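Local coordinates for glycoside hydrolase family protein (Novosphingobium sp. PP1Y, PDB 6Q2F) that probably removes alpha-L-rhamnose from glycosides, acting as an alpha-L-rhamnosidase of the glycoside hydrolase class, at residues Pro879-Thr884 and Val890-Val895; Ala919-Thr924 and Val962-Arg967; Glu383-Phe388 and Gln545-Leu550. All blocks are in the same frame, centred on the assembly; numbering follows the deposited sequence.

Contact 1 (Pro879-Thr884 and Val890-Val895)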
loop_
_atom_site.group_PDB
_atom_site.type_symbol
_atom_site.label_atom_id
_atom_site.label_comp_id
_atom_site.label_asym_id
_atom_site.label_seq_id
_atom_site.Cartn_x
_atom_site.Cartn_y
_atom_site.Cartn_z
ATOM N N PRO A 879 29.063 -11.002 0.752
ATOM C CA PRO A 879 27.615 -11.224 0.896
ATOM C C PRO A 879 27.211 -11.366 2.353
ATOM O O PRO A 879 27.912 -11.986 3.154
ATOM C CB PRO A 879 27.374 -12.534 0.141
ATOM C CG PRO A 879 28.588 -12.757 -0.700
ATOM C CD PRO A 879 29.729 -12.048 -0.045
ATOM N N ASP A 880 26.055 -10.793 2.695
ATOM C CA ASP A 880 25.548 -10.944 4.053
ATOM C C ASP A 880 24.970 -12.333 4.266
ATOM O O ASP A 880 25.280 -13.001 5.265
ATOM C CB ASP A 880 24.494 -9.874 4.340
ATOM C CG ASP A 880 24.216 -9.717 5.822
ATOM O OD1 ASP A 880 24.993 -10.275 6.624
ATOM O OD2 ASP A 880 23.225 -9.022 6.179
ATOM N N PHE A 881 24.106 -12.781 3.353
ATOM C CA PHE A 881 23.521 -14.112 3.448
ATOM C C PHE A 881 23.501 -14.738 2.070
ATOM O O PHE A 881 23.048 -14.122 1.103
ATOM C CB PHE A 881 22.096 -14.100 4.023
ATOM C CG PHE A 881 21.399 -15.444 3.927
ATOM C CD1 PHE A 881 21.765 -16.492 4.750
ATOM C CD2 PHE A 881 20.414 -15.659 2.986
ATOM C CE1 PHE A 881 21.152 -17.733 4.644
ATOM C CE2 PHE A 881 19.791 -16.887 2.878
ATOM C CZ PHE A 881 20.159 -17.927 3.708
ATOM N N THR A 882 23.984 -15.967 1.988
ATOM C CA THR A 882 23.877 -16.749 0.769
ATOM C C THR A 882 23.864 -18.217 1.162
ATOM O O THR A 882 24.035 -18.563 2.333
ATOM C CB THR A 882 25.013 -16.452 -0.207
ATOM O OG1 THR A 882 24.682 -17.014 -1.483
ATOM C CG2 THR A 882 26.304 -17.080 0.300
ATOM N N PHE A 883 23.649 -19.084 0.176
ATOM C CA PHE A 883 23.447 -20.493 0.487
ATOM C C PHE A 883 23.713 -21.362 -0.733
ATOM O O PHE A 883 23.475 -20.950 -1.874
ATOM C CB PHE A 883 22.022 -20.749 0.998
ATOM C CG PHE A 883 20.950 -20.344 0.034
ATOM C CD1 PHE A 883 20.495 -21.226 -0.936
ATOM C CD2 PHE A 883 20.395 -19.073 0.094
ATOM C CE1 PHE A 883 19.502 -20.854 -1.824
ATOM C CE2 PHE A 883 19.394 -18.685 -0.800
ATOM C CZ PHE A 883 18.948 -19.582 -1.758
ATOM N N THR A 884 24.191 -22.579 -0.471
ATOM C CA THR A 884 24.362 -23.603 -1.488
ATOM C C THR A 884 23.520 -24.818 -1.122
ATOM O O THR A 884 23.069 -24.959 0.017
ATOM C CB THR A 884 25.831 -24.021 -1.640
ATOM O OG1 THR A 884 26.272 -24.672 -0.447
ATOM C CG2 THR A 884 26.706 -22.794 -1.873
ATOM N N VAL A 890 15.262 -21.517 -6.241
ATOM C CA VAL A 890 14.820 -21.560 -4.851
ATOM C C VAL A 890 15.130 -20.216 -4.214
ATOM O O VAL A 890 16.269 -19.735 -4.260
ATOM C CB VAL A 890 15.478 -22.713 -4.083
ATOM C CG1 VAL A 890 15.350 -22.501 -2.573
ATOM C CG2 VAL A 890 14.840 -24.048 -4.479
ATOM N N LYS A 891 14.111 -19.586 -3.644
ATOM C CA LYS A 891 14.287 -18.319 -2.959
ATOM C C LYS A 891 14.282 -18.588 -1.470
ATOM O O LYS A 891 13.390 -19.277 -0.963
ATOM C CB LYS A 891 13.185 -17.321 -3.311
ATOM C CG LYS A 891 12.834 -17.236 -4.780
ATOM C CD LYS A 891 13.986 -16.728 -5.603
ATOM C CE LYS A 891 13.677 -16.850 -7.092
ATOM N NZ LYS A 891 14.908 -16.791 -7.939
ATOM N N ILE A 892 15.274 -18.046 -0.776
ATOM C CA ILE A 892 15.276 -18.022 0.680
ATOM C C ILE A 892 15.622 -16.599 1.098
ATOM O O ILE A 892 16.763 -16.336 1.507
ATOM C CB ILE A 892 16.257 -19.057 1.262
ATOM C CG1 ILE A 892 15.901 -20.463 0.772
ATOM C CG2 ILE A 892 16.237 -19.034 2.784
ATOM C CD1 ILE A 892 16.838 -21.544 1.268
ATOM N N PRO A 893 14.687 -15.654 0.989
ATOM C CA PRO A 893 14.997 -14.261 1.356
ATOM C C PRO A 893 15.265 -14.173 2.848
ATOM O O PRO A 893 14.992 -15.101 3.609
ATOM C CB PRO A 893 13.734 -13.487 0.951
ATOM C CG PRO A 893 12.623 -14.523 1.095
ATOM C CD PRO A 893 13.252 -15.855 0.705
ATOM N N PHE A 894 15.804 -13.039 3.284
ATOM C CA PHE A 894 16.254 -12.986 4.665
ATOM C C PHE A 894 16.125 -11.577 5.213
ATOM O O PHE A 894 16.159 -10.587 4.470
ATOM C CB PHE A 894 17.718 -13.428 4.795
ATOM C CG PHE A 894 18.698 -12.390 4.303
ATOM C CD1 PHE A 894 18.909 -12.209 2.949
ATOM C CD2 PHE A 894 19.403 -11.598 5.196
ATOM C CE1 PHE A 894 19.830 -11.269 2.493
ATOM C CE2 PHE A 894 20.322 -10.662 4.751
ATOM C CZ PHE A 894 20.534 -10.498 3.395
ATOM N N VAL A 895 16.012 -11.510 6.541
ATOM C CA VAL A 895 16.177 -10.281 7.302
ATOM C C VAL A 895 17.355 -10.468 8.241
ATOM O O VAL A 895 17.555 -11.563 8.804
ATOM C CB VAL A 895 14.906 -9.905 8.084
ATOM C CG1 VAL A 895 15.151 -8.638 8.878
ATOM C CG2 VAL A 895 13.725 -9.715 7.109
#
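Phe881, Phe883, Ile892 and Phe894 fill the gap where strand 881-884 faces the run leading into strand 894-899, in a curled antiparallel sheet that folds over on itself like a sandwich. The touching parts run 152° apart, but the two strands are not sheet neighbours: 881-884 pairs with 915-921, and 894-899 with 902-908. They meet through side chains, and the case illustrates how a sandwich interior is built from bumps set into hollows. The first bump is the methylene of Phe881, whose CB stands 3.6 Å from the centroid of the Phe894 ring, almost exactly over the middle of that face. The two rings themselves slide past each other obliquely, with planes 47° apart and CD2 of Phe881 lying 3.8 Å from CD1 of Phe894. With chi1 at 171°, Phe881 extends its ring along the gap toward Ile892, and its CE2 edge arrives 3.4 Å from the Ile892 carbonyl O.

Ile892 is the second bump. Its CD1 sits over one face of the Phe883 ring in a CH-pi contact, 4.1 Å from the centroid, while its CG2 branch turns to the rim of Phe881, so a single side chain is wedged between two rings. Leu907 of strand 902-908 backs Phe881, Ile892 and Phe894. At the far end of Phe883, CZ comes edge-on to the carbonyl O of Val890, 3.7 Å away. At the opposite end of the contact, Asp880, held by Tyr905 and His896, stands its carboxylate nearly upright to the Phe894 ring, with OD2 3.6 Å from CE2 at the ring's edge.

Contact 2 (Ala919-Thr924 and Val962-Arg967); sequences AHFRVT and VFVVFR
A relay of faces is the unusual feature here: Val923 sets a methyl over a face of Phe966, and Phe966 in turn points the rim of its ring at a face of Phe921. Phe966 is thus a surface for one neighbour and an edge for the next. CG1 of Val923 lies 3.6 Å from the Phe966 centroid, 16° off the ring normal, a CH-pi contact displaced toward the CD2 and CE2 side. From there CZ of Phe966 reaches over Phe921 near its CD1, at 3.7 Å. The two rings are neither stacked nor perpendicular; their planes stand 56° apart and their centroids 5.1 Å. Val964 ends the row, its two methyls both near the far end of Phe921, on the side of the ring that Phe966 also occupies, with CG1 and CG2 each 3.9 Å from CZ.

Both phenylalanines carry CG anti to the carbonyl carbon (chi1 -53° in Phe921), which sends the rings across the interior between strands 915-921 and 961-967 of the curled antiparallel sheet. The strands face one another here without pairing. Strand 915-921 ends at this point in an inverse gamma turn centred on Arg922, closed by a weak bond of 2.9 Å from Val923 N to Phe921 O. Phe921 and Val923, on either side of the turn's centre, both point toward the opposite segment, while Arg922 turns elsewhere and forms a salt bridge with Asp733. Tyr905 meets Phe921 edge-to-face, and Pro928 and Thr950 touch Phe966, extending the core around the pair.

Everything that meets between these two segments is carbon, so their cohesion must rest on dispersion, CH-pi contact and the exclusion of water, and its specificity on how the surfaces fit.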
loop_
_atom_site.group_PDB
_atom_site.type_symbol
_atom_site.label_atom_id
_atom_site.label_comp_id
_atom_site.label_asym_id
_atom_site.label_seq_id
_atom_site.Cartn_x
_atom_site.Cartn_y
_atom_site.Cartn_z
ATOM N N ALA A 919 24.157 -22.744 4.720
ATOM C CA ALA A 919 23.836 -21.326 4.826
ATOM C C ALA A 919 25.075 -20.561 5.273
ATOM O O ALA A 919 25.734 -20.963 6.241
ATOM C CB ALA A 919 22.687 -21.096 5.807
ATOM N N HIS A 920 25.390 -19.471 4.560
ATOM C CA HIS A 920 26.580 -18.649 4.792
ATOM C C HIS A 920 26.153 -17.303 5.348
ATOM O O HIS A 920 25.416 -16.570 4.687
ATOM C CB HIS A 920 27.380 -18.424 3.503
ATOM C CG HIS A 920 27.968 -19.675 2.924
ATOM N ND1 HIS A 920 29.323 -19.833 2.713
ATOM C CD2 HIS A 920 27.385 -20.829 2.519
ATOM C CE1 HIS A 920 29.549 -21.035 2.212
ATOM N NE2 HIS A 920 28.390 -21.653 2.068
ATOM N N PHE A 921 26.626 -16.975 6.547
ATOM C CA PHE A 921 26.300 -15.714 7.195
ATOM C C PHE A 921 27.581 -14.913 7.373
ATOM O O PHE A 921 28.628 -15.472 7.745
ATOM C CB PHE A 921 25.621 -15.936 8.547
ATOM C CG PHE A 921 24.423 -16.834 8.482
ATOM C CD1 PHE A 921 24.574 -18.207 8.506
ATOM C CD2 PHE A 921 23.142 -16.307 8.396
ATOM C CE1 PHE A 921 23.475 -19.035 8.448
ATOM C CE2 PHE A 921 22.039 -17.127 8.337
ATOM C CZ PHE A 921 22.205 -18.498 8.356
ATOM N N ARG A 922 27.500 -13.610 7.088
ATOM C CA ARG A 922 28.642 -12.713 7.266
ATOM C C ARG A 922 28.741 -12.341 8.745
ATOM O O ARG A 922 28.424 -11.233 9.178
ATOM C CB ARG A 922 28.500 -11.480 6.384
ATOM C CG ARG A 922 29.730 -10.554 6.385
ATOM C CD ARG A 922 29.454 -9.301 5.538
ATOM N NE ARG A 922 28.343 -8.513 6.068
ATOM C CZ ARG A 922 27.538 -7.746 5.334
ATOM N NH1 ARG A 922 27.686 -7.682 4.017
ATOM N NH2 ARG A 922 26.571 -7.057 5.917
ATOM N N VAL A 923 29.164 -13.318 9.545
ATOM C CA VAL A 923 29.318 -13.117 10.980
ATOM C C VAL A 923 30.334 -14.129 11.477
ATOM O O VAL A 923 30.552 -15.177 10.870
ATOM C CB VAL A 923 27.985 -13.251 11.761
ATOM C CG1 VAL A 923 27.414 -14.654 11.590
ATOM C CG2 VAL A 923 28.169 -12.953 13.255
ATOM N N THR A 924 30.927 -13.810 12.619
ATOM C CA THR A 924 32.077 -14.501 13.145
ATOM C C THR A 924 32.028 -14.387 14.665
ATOM O O THR A 924 31.343 -13.524 15.205
ATOM C CB THR A 924 33.314 -13.851 12.506
ATOM O OG1 THR A 924 33.336 -12.460 12.833
ATOM C CG2 THR A 924 33.382 -14.107 11.037
ATOM N N VAL A 962 12.550 -19.577 10.119
ATOM C CA VAL A 962 13.350 -19.860 11.298
ATOM C C VAL A 962 14.314 -18.717 11.539
ATOM O O VAL A 962 14.717 -18.010 10.613
ATOM C CB VAL A 962 14.097 -21.208 11.157
ATOM C CG1 VAL A 962 15.287 -21.074 10.203
ATOM C CG2 VAL A 962 14.522 -21.740 12.525
ATOM N N PHE A 963 14.683 -18.539 12.798
ATOM C CA PHE A 963 15.671 -17.550 13.167
ATOM C C PHE A 963 16.994 -18.255 13.431
ATOM O O PHE A 963 17.039 -19.248 14.168
ATOM C CB PHE A 963 15.188 -16.766 14.387
ATOM C CG PHE A 963 13.986 -15.896 14.107
ATOM C CD1 PHE A 963 12.697 -16.412 14.186
ATOM C CD2 PHE A 963 14.153 -14.567 13.752
ATOM C CE1 PHE A 963 11.586 -15.610 13.919
ATOM C CE2 PHE A 963 13.053 -13.746 13.489
ATOM C CZ PHE A 963 11.770 -14.263 13.574
ATOM N N VAL A 964 18.048 -17.784 12.780
ATOM C CA VAL A 964 19.408 -18.231 13.063
ATOM C C VAL A 964 20.041 -17.108 13.870
ATOM O O VAL A 964 20.255 -15.998 13.369
ATOM C CB VAL A 964 20.191 -18.567 11.788
ATOM C CG1 VAL A 964 21.534 -19.258 12.131
ATOM C CG2 VAL A 964 19.370 -19.496 10.904
ATOM N N VAL A 965 20.286 -17.373 15.143
ATOM C CA VAL A 965 20.632 -16.354 16.123
ATOM C C VAL A 965 22.106 -16.497 16.476
ATOM O O VAL A 965 22.563 -17.593 16.826
ATOM C CB VAL A 965 19.738 -16.493 17.367
ATOM C CG1 VAL A 965 20.172 -15.523 18.439
ATOM C CG2 VAL A 965 18.293 -16.254 16.964
ATOM N N PHE A 966 22.842 -15.386 16.395
ATOM C CA PHE A 966 24.284 -15.340 16.669
ATOM C C PHE A 966 24.527 -14.398 17.839
ATOM O O PHE A 966 24.911 -13.242 17.643
ATOM C CB PHE A 966 25.039 -14.877 15.476
ATOM C CG PHE A 966 24.947 -15.782 14.295
ATOM C CD1 PHE A 966 23.876 -15.703 13.419
ATOM C CD2 PHE A 966 25.955 -16.695 14.042
ATOM C CE1 PHE A 966 23.817 -16.526 12.317
ATOM C CE2 PHE A 966 25.894 -17.516 12.946
ATOM C CZ PHE A 966 24.831 -17.438 12.086
ATOM N N ARG A 967 24.340 -14.893 19.054
ATOM C CA ARG A 967 24.507 -14.025 20.209
ATOM C C ARG A 967 25.454 -14.614 21.240
ATOM O O ARG A 967 26.194 -13.871 21.895
ATOM C CB ARG A 967 23.161 -13.728 20.870
ATOM C CG ARG A 967 22.265 -12.843 20.024
ATOM C CD ARG A 967 20.828 -12.890 20.542
ATOM N NE ARG A 967 20.478 -11.700 21.292
ATOM C CZ ARG A 967 20.388 -11.669 22.609
ATOM N NH1 ARG A 967 20.619 -12.767 23.315
ATOM N NH2 ARG A 967 20.062 -10.543 23.214
#

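Contact 3 (Glu383-Phe388 and Gln545-Leu550)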
loop_
_atom_site.group_PDB
_atom_site.type_symbol
_atom_site.label_atom_id
_atom_site.label_comp_id
_atom_site.label_asym_id
_atom_site.label_seq_id
_atom_site.Cartn_x
_atom_site.Cartn_y
_atom_site.Cartn_z
ATOM N N GLU A 383 -3.597 17.935 -18.927
ATOM C CA GLU A 383 -4.497 17.541 -17.845
ATOM C C GLU A 383 -3.788 16.641 -16.839
ATOM O O GLU A 383 -3.871 16.866 -15.626
ATOM C CB GLU A 383 -5.746 16.851 -18.405
ATOM C CG GLU A 383 -6.624 17.755 -19.288
ATOM C CD GLU A 383 -6.353 17.543 -20.752
ATOM O OE1 GLU A 383 -5.317 16.921 -21.058
ATOM O OE2 GLU A 383 -7.150 17.990 -21.604
ATOM N N THR A 384 -3.070 15.617 -17.317
ATOM C CA THR A 384 -2.384 14.744 -16.368
ATOM C C THR A 384 -1.163 15.436 -15.768
ATOM O O THR A 384 -0.900 15.296 -14.571
ATOM C CB THR A 384 -2.013 13.393 -17.007
ATOM O OG1 THR A 384 -1.316 12.579 -16.048
ATOM C CG2 THR A 384 -1.160 13.547 -18.232
ATOM N N LYS A 385 -0.436 16.225 -16.568
ATOM C CA LYS A 385 0.747 16.907 -16.039
ATOM C C LYS A 385 0.378 17.940 -14.985
ATOM O O LYS A 385 1.176 18.213 -14.086
ATOM C CB LYS A 385 1.544 17.575 -17.164
ATOM C CG LYS A 385 2.264 16.600 -18.092
ATOM C CD LYS A 385 2.760 17.319 -19.356
ATOM C CE LYS A 385 3.481 16.347 -20.304
ATOM N NZ LYS A 385 3.835 16.981 -21.607
ATOM N N ALA A 386 -0.823 18.505 -15.071
ATOM C CA ALA A 386 -1.302 19.463 -14.084
ATOM C C ALA A 386 -1.931 18.787 -12.881
ATOM O O ALA A 386 -2.401 19.484 -11.977
ATOM C CB ALA A 386 -2.318 20.424 -14.718
ATOM N N GLY A 387 -1.971 17.461 -12.850
ATOM C CA GLY A 387 -2.472 16.765 -11.684
ATOM C C GLY A 387 -3.965 16.525 -11.645
ATOM O O GLY A 387 -4.483 16.136 -10.594
ATOM N N PHE A 388 -4.679 16.750 -12.745
ATOM C CA PHE A 388 -6.094 16.415 -12.757
ATOM C C PHE A 388 -6.323 14.913 -12.865
ATOM O O PHE A 388 -7.402 14.442 -12.504
ATOM C CB PHE A 388 -6.805 17.118 -13.911
ATOM C CG PHE A 388 -6.949 18.601 -13.722
ATOM C CD1 PHE A 388 -7.847 19.107 -12.796
ATOM C CD2 PHE A 388 -6.197 19.484 -14.473
ATOM C CE1 PHE A 388 -7.980 20.465 -12.614
ATOM C CE2 PHE A 388 -6.327 20.848 -14.300
ATOM C CZ PHE A 388 -7.226 21.339 -13.370
ATOM N N GLN A 545 10.369 23.369 -20.901
ATOM C CA GLN A 545 10.200 24.275 -19.770
ATOM C C GLN A 545 8.821 24.132 -19.135
ATOM O O GLN A 545 8.687 24.147 -17.907
ATOM C CB GLN A 545 10.418 25.713 -20.221
ATOM C CG GLN A 545 11.848 26.096 -20.500
ATOM C CD GLN A 545 11.904 27.483 -21.137
ATOM O OE1 GLN A 545 11.224 27.745 -22.126
ATOM N NE2 GLN A 545 12.680 28.382 -20.542
ATOM N N SER A 546 7.774 24.027 -19.954
ATOM C CA SER A 546 6.443 23.845 -19.386
ATOM C C SER A 546 6.329 22.482 -18.728
ATOM O O SER A 546 5.724 22.355 -17.661
ATOM C CB SER A 546 5.366 24.031 -20.455
ATOM O OG SER A 546 5.049 25.408 -20.598
ATOM N N ASP A 547 6.948 21.459 -19.324
ATOM C CA ASP A 547 6.931 20.134 -18.708
ATOM C C ASP A 547 7.683 20.138 -17.382
ATOM O O ASP A 547 7.266 19.472 -16.424
ATOM C CB ASP A 547 7.527 19.100 -19.658
ATOM C CG ASP A 547 6.582 18.730 -20.779
ATOM O OD1 ASP A 547 5.380 19.055 -20.674
ATOM O OD2 ASP A 547 7.034 18.107 -21.760
ATOM N N ARG A 548 8.789 20.890 -17.298
ATOM C CA ARG A 548 9.504 20.965 -16.029
ATOM C C ARG A 548 8.740 21.803 -15.018
ATOM O O ARG A 548 8.714 21.468 -13.828
ATOM C CB ARG A 548 10.912 21.515 -16.231
ATOM C CG ARG A 548 11.818 20.523 -16.927
ATOM C CD ARG A 548 13.158 21.134 -17.242
ATOM N NE ARG A 548 13.969 20.167 -17.966
ATOM C CZ ARG A 548 15.248 20.338 -18.273
ATOM N NH1 ARG A 548 15.894 21.451 -17.922
ATOM N NH2 ARG A 548 15.876 19.383 -18.926
ATOM N N PHE A 549 8.080 22.875 -15.464
ATOM C CA PHE A 549 7.247 23.602 -14.519
ATOM C C PHE A 549 6.158 22.703 -13.960
ATOM O O PHE A 549 5.893 22.714 -12.752
ATOM C CB PHE A 549 6.598 24.826 -15.142
ATOM C CG PHE A 549 5.414 25.299 -14.351
ATOM C CD1 PHE A 549 5.594 25.866 -13.102
ATOM C CD2 PHE A 549 4.125 25.118 -14.819
ATOM C CE1 PHE A 549 4.512 26.290 -12.348
ATOM C CE2 PHE A 549 3.039 25.534 -14.067
ATOM C CZ PHE A 549 3.234 26.118 -12.828
ATOM N N LEU A 550 5.498 21.934 -14.825
ATOM C CA LEU A 550 4.421 21.077 -14.347
ATOM C C LEU A 550 4.957 20.021 -13.389
ATOM O O LEU A 550 4.346 19.767 -12.341
ATOM C CB LEU A 550 3.680 20.459 -15.538
ATOM C CG LEU A 550 3.041 21.561 -16.404
ATOM C CD1 LEU A 550 2.624 21.070 -17.790
ATOM C CD2 LEU A 550 1.864 22.219 -15.682
HETATM O O HOH W 1 6.803 15.673 -20.538
#
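At the Schellman motif that closes the short helix 382-385, Lys385 packs against helix 543-575, which comes in the chain between parallel strands 497-502 and 579-582, neighbours in the beta/alpha barrel. Gly387 takes a positive phi of 87°, and the backbone bonds from Gly387 N to Thr384 O and from Phe388 N to Glu383 O turn the chain away from the helix axis. What remains pointing at the long helix is a lysine with two functions, an oily stem and a charged tip, a good example of how one side chain can serve both.

The stem lies across Leu550 at about a right angle, with CB of Lys385 3.7 Å from CD1 of Leu550. Beside it, the Leu550 CB abuts the Lys385 carbonyl O at 3.7 Å, although that oxygen finds its polar partner in Arg554. Beyond CG the chain is fully extended (chi3 -180°), which carries the amine past Leu550 to Asp547, one turn earlier. There NZ forms a salt bridge of 2.7 Å with OD1 of Asp547, approaching from above the carboxylate, 37° out of its plane. The backbone O of Asp380 takes a further hydrogen bond from NZ. A water molecule lies weakly bonded between the two groups, 2.7 Å from Asp547 OD2 and 3.4 Å from Lys385 NZ.

A methionine in its place would probably leave the carboxylate of Asp547 and the carbonyl of Asp380 without their ammonium partner. The salt bridge links the last residue of the short helix to Asp547 of the long one. In this largely buried setting, the neighbouring carboxylate and carbonyl probably favour the charged form of the lysine.

How the contacts relate
Contacts 1 and 2 belong to one core, whereas contact 3 lies in another part of the enzyme. The centres of the first two are 11 Å apart, and their strands 881-884 and 915-921 are neighbours in the same sheet, probably hydrogen-bonded from His920 N to Thr882 O (2.8 Å); a probable bond from Arg922 N to Asp880 O (2.9 Å) continues the ladder just beyond their ends. Phe881 also meets Phe921, so the two interiors are continuous. Contact 3 has its nearest atoms about 34 Å from contact 1 and about 37 Å from contact 2. None of the three includes a sodium ligand; that ion is held by Asp503, Ser504, Glu583, Glu586 and Glu644, at or near the barrel strands.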